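PDB 3L76: aspartokinase from Synechocystis, which probably catalyses the ATP-dependent phosphorylation of aspartate to 4-phospho-L-aspartate, an early step toward lysine and threonine, and carries ACT domains that bind both of these amino acids. Local coordinates for residues 432-444 against 577-590. Residues are numbered along the deposited sequence; the frame is centred on the assembly and turned at random.
Sequences LPAVRGVALDQDQ and GVDALKAAHSAFNL
Val438 and Leu440 of strand 437-441 pack on helix 577-587, the two running antiparallel (175° between their directions) with axes 8.3 Å apart at closest approach. No hydrogen bond joins the segments, and the contact is almost wholly van der Waals packing. Past the C-terminal end of the helix, Val435 lays CG2 over the centre of one face of the Phe588 ring, a CH-pi contact 3.4 Å from the ring centroid and 7° off the normal. With chi1 162°, Val435 holds CG1 anti to the backbone N, where it meets Leu590 CD2 at 3.8 Å. Val438 divides its methyls: CG1 touches Ala584 CB and Leu590 CD2, CG2 touches Leu581 CD1 (3.7 Å) and lies in plane at the edge of the His585 ring, whose NE2 is hydrogen-bonded to Thr182 OG1. Leu590 CB covers a face of that ring, folded back by the Schellman motif that closes the helix, with Asn589 as C-prime residue. Leu440 rests both methyls around the Gly577 carbonyl, while its CB meets Leu581 CD2 at 4.0 Å. Replacing Phe588 with alanine is likely to leave Val435 CG2 without its ring face and His546 without its edge-to-face partner. This is helix-on-sheet packing in the last ACT domain, the Phe588 side chain about 8 Å from a bound lysine: strand 437-441 pairs antiparallel with strand 520-533, Arg436 and Gly437 form a classic beta bulge opposite Val533, and helix 543-552 packs alongside through Phe547 on Ala584.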
# COMPACT_ATOMS: atom_id res chain seq x y z
N LEU A 432 -21.33 41.29 -13.39
CA LEU A 432 -21.68 39.93 -12.98
C LEU A 432 -23.10 39.55 -13.44
O LEU A 432 -24.05 40.28 -13.16
CB LEU A 432 -21.57 39.79 -11.46
CG LEU A 432 -20.77 38.61 -10.87
CD1 LEU A 432 -21.46 37.28 -11.13
CD2 LEU A 432 -19.35 38.59 -11.41
N PRO A 433 -23.24 38.40 -14.13
CA PRO A 433 -24.56 38.05 -14.67
C PRO A 433 -25.55 37.65 -13.58
O PRO A 433 -25.12 37.17 -12.52
CB PRO A 433 -24.27 36.83 -15.56
CG PRO A 433 -22.78 36.69 -15.62
CD PRO A 433 -22.25 37.34 -14.38
N ALA A 434 -26.84 37.82 -13.84
CA ALA A 434 -27.86 37.46 -12.86
C ALA A 434 -27.87 35.95 -12.57
O ALA A 434 -27.91 35.54 -11.41
CB ALA A 434 -29.22 37.93 -13.32
N VAL A 435 -27.85 35.14 -13.63
CA VAL A 435 -27.86 33.69 -13.50
C VAL A 435 -26.66 33.07 -14.21
O VAL A 435 -26.34 33.44 -15.34
CB VAL A 435 -29.17 33.10 -14.08
CG1 VAL A 435 -29.03 31.61 -14.36
CG2 VAL A 435 -30.33 33.38 -13.14
N ARG A 436 -25.98 32.13 -13.56
CA ARG A 436 -24.83 31.46 -14.17
C ARG A 436 -25.15 30.05 -14.67
O ARG A 436 -24.66 29.63 -15.71
CB ARG A 436 -23.66 31.41 -13.18
CG ARG A 436 -22.39 30.83 -13.76
CD ARG A 436 -21.20 31.70 -13.42
NE ARG A 436 -20.90 32.69 -14.45
CZ ARG A 436 -20.15 33.76 -14.26
NH1 ARG A 436 -19.63 34.03 -13.07
NH2 ARG A 436 -19.93 34.60 -15.27
N GLY A 437 -25.97 29.32 -13.93
CA GLY A 437 -26.38 27.99 -14.33
C GLY A 437 -27.67 27.57 -13.65
O GLY A 437 -28.10 28.20 -12.70
N VAL A 438 -28.29 26.51 -14.14
CA VAL A 438 -29.55 26.04 -13.59
C VAL A 438 -29.49 24.54 -13.43
O VAL A 438 -28.71 23.87 -14.09
CB VAL A 438 -30.75 26.43 -14.50
CG1 VAL A 438 -30.86 27.93 -14.61
CG2 VAL A 438 -30.60 25.80 -15.86
N ALA A 439 -30.32 24.00 -12.54
CA ALA A 439 -30.25 22.58 -12.24
C ALA A 439 -31.59 21.99 -11.80
O ALA A 439 -32.50 22.71 -11.40
CB ALA A 439 -29.18 22.31 -11.20
N LEU A 440 -31.68 20.67 -11.86
CA LEU A 440 -32.91 19.96 -11.61
C LEU A 440 -32.68 18.75 -10.73
O LEU A 440 -31.81 17.94 -11.01
CB LEU A 440 -33.51 19.48 -12.93
CG LEU A 440 -34.89 18.81 -12.77
CD1 LEU A 440 -35.98 19.84 -12.44
CD2 LEU A 440 -35.27 18.02 -14.00
N ASP A 441 -33.45 18.61 -9.66
CA ASP A 441 -33.41 17.37 -8.90
C ASP A 441 -34.79 16.70 -8.84
O ASP A 441 -35.76 17.28 -8.33
CB ASP A 441 -32.83 17.59 -7.50
CG ASP A 441 -32.66 16.30 -6.73
OD1 ASP A 441 -33.29 15.29 -7.09
OD2 ASP A 441 -31.89 16.29 -5.75
N GLN A 442 -34.87 15.48 -9.37
CA GLN A 442 -36.14 14.75 -9.41
C GLN A 442 -36.11 13.42 -8.66
O GLN A 442 -36.97 12.57 -8.85
CB GLN A 442 -36.61 14.57 -10.86
CG GLN A 442 -35.49 14.34 -11.84
CD GLN A 442 -35.97 14.14 -13.27
OE1 GLN A 442 -37.11 13.72 -13.52
NE2 GLN A 442 -35.09 14.41 -14.23
N ASP A 443 -35.14 13.25 -7.77
CA ASP A 443 -35.00 12.03 -6.98
C ASP A 443 -35.50 12.23 -5.56
O ASP A 443 -35.25 11.41 -4.68
CB ASP A 443 -33.54 11.59 -6.93
CG ASP A 443 -33.08 10.95 -8.22
OD1 ASP A 443 -33.16 11.61 -9.28
OD2 ASP A 443 -32.64 9.79 -8.18
N GLN A 444 -36.19 13.34 -5.33
CA GLN A 444 -36.55 13.73 -3.98
C GLN A 444 -38.03 13.55 -3.68
O GLN A 444 -38.85 13.52 -4.58
CB GLN A 444 -36.17 15.18 -3.75
CG GLN A 444 -35.39 15.41 -2.47
CD GLN A 444 -33.91 15.14 -2.62
OE1 GLN A 444 -33.08 16.02 -2.42
NE2 GLN A 444 -33.58 13.92 -2.99
N GLY A 577 -40.59 18.59 -14.15
CA GLY A 577 -39.23 18.99 -13.84
C GLY A 577 -38.39 19.32 -15.06
O GLY A 577 -37.78 20.38 -15.13
N VAL A 578 -38.37 18.42 -16.03
CA VAL A 578 -37.60 18.63 -17.24
C VAL A 578 -38.08 19.87 -17.99
O VAL A 578 -37.28 20.70 -18.41
CB VAL A 578 -37.63 17.41 -18.17
CG1 VAL A 578 -36.96 17.75 -19.49
CG2 VAL A 578 -36.94 16.24 -17.51
N ASP A 579 -39.40 20.01 -18.14
CA ASP A 579 -39.94 21.16 -18.83
C ASP A 579 -39.52 22.44 -18.12
O ASP A 579 -39.19 23.44 -18.75
CB ASP A 579 -41.47 21.10 -18.89
CG ASP A 579 -41.98 19.77 -19.38
OD1 ASP A 579 -41.40 18.73 -19.02
OD2 ASP A 579 -42.99 19.76 -20.12
N ALA A 580 -39.53 22.40 -16.80
CA ALA A 580 -39.20 23.56 -16.00
C ALA A 580 -37.71 23.89 -16.13
O ALA A 580 -37.33 25.06 -16.14
CB ALA A 580 -39.59 23.33 -14.55
N LEU A 581 -36.88 22.86 -16.24
CA LEU A 581 -35.45 23.08 -16.39
C LEU A 581 -35.15 23.78 -17.70
O LEU A 581 -34.32 24.69 -17.75
CB LEU A 581 -34.68 21.76 -16.29
CG LEU A 581 -33.16 21.87 -16.48
CD1 LEU A 581 -32.49 22.63 -15.33
CD2 LEU A 581 -32.53 20.51 -16.65
N LYS A 582 -35.82 23.33 -18.76
CA LYS A 582 -35.61 23.89 -20.09
C LYS A 582 -36.03 25.36 -20.11
O LYS A 582 -35.34 26.21 -20.66
CB LYS A 582 -36.38 23.11 -21.14
CG LYS A 582 -35.88 21.69 -21.40
CD LYS A 582 -36.77 20.99 -22.42
CE LYS A 582 -36.34 19.56 -22.70
NZ LYS A 582 -37.29 18.91 -23.65
N ALA A 583 -37.16 25.64 -19.48
CA ALA A 583 -37.67 27.00 -19.38
C ALA A 583 -36.68 27.94 -18.68
O ALA A 583 -36.43 29.04 -19.16
CB ALA A 583 -39.01 27.01 -18.66
N ALA A 584 -36.14 27.49 -17.55
CA ALA A 584 -35.13 28.27 -16.82
C ALA A 584 -33.87 28.51 -17.64
O ALA A 584 -33.31 29.61 -17.62
CB ALA A 584 -34.78 27.59 -15.49
N HIS A 585 -33.40 27.49 -18.35
CA HIS A 585 -32.19 27.61 -19.16
C HIS A 585 -32.38 28.59 -20.32
O HIS A 585 -31.46 29.33 -20.68
CB HIS A 585 -31.74 26.24 -19.70
CG HIS A 585 -30.30 26.18 -20.10
ND1 HIS A 585 -29.87 26.41 -21.39
CD2 HIS A 585 -29.18 25.90 -19.38
CE1 HIS A 585 -28.55 26.27 -21.44
NE2 HIS A 585 -28.11 25.97 -20.24
N SER A 586 -33.58 28.60 -20.89
CA SER A 586 -33.90 29.53 -21.97
C SER A 586 -34.19 30.93 -21.45
O SER A 586 -33.80 31.92 -22.07
CB SER A 586 -35.10 29.02 -22.77
OG SER A 586 -34.81 27.76 -23.36
N ALA A 587 -34.88 31.01 -20.32
CA ALA A 587 -35.21 32.31 -19.74
C ALA A 587 -33.97 33.16 -19.52
O ALA A 587 -34.01 34.37 -19.69
CB ALA A 587 -35.97 32.12 -18.43
N PHE A 588 -32.86 32.53 -19.15
CA PHE A 588 -31.67 33.30 -18.83
C PHE A 588 -30.58 33.24 -19.91
O PHE A 588 -29.42 33.55 -19.65
CB PHE A 588 -31.15 32.91 -17.44
CG PHE A 588 -32.11 33.28 -16.32
CD1 PHE A 588 -32.22 34.60 -15.88
CD2 PHE A 588 -32.90 32.32 -15.71
CE1 PHE A 588 -33.09 34.94 -14.86
CE2 PHE A 588 -33.78 32.66 -14.69
CZ PHE A 588 -33.87 33.97 -14.26
N ASN A 589 -30.98 32.86 -21.12
CA ASN A 589 -30.08 32.83 -22.27
C ASN A 589 -28.79 32.07 -22.02
O ASN A 589 -27.73 32.47 -22.50
CB ASN A 589 -29.75 34.25 -22.73
CG ASN A 589 -30.98 35.02 -23.16
OD1 ASN A 589 -31.92 34.45 -23.72
ND2 ASN A 589 -30.98 36.33 -22.91
N LEU A 590 -28.89 30.97 -21.29
CA LEU A 590 -27.72 30.17 -20.94
C LEU A 590 -27.14 29.36 -22.11
O LEU A 590 -26.04 28.81 -22.01
CB LEU A 590 -28.05 29.26 -19.75
CG LEU A 590 -27.68 29.83 -18.38
CD1 LEU A 590 -27.80 31.33 -18.38
CD2 LEU A 590 -28.52 29.21 -17.27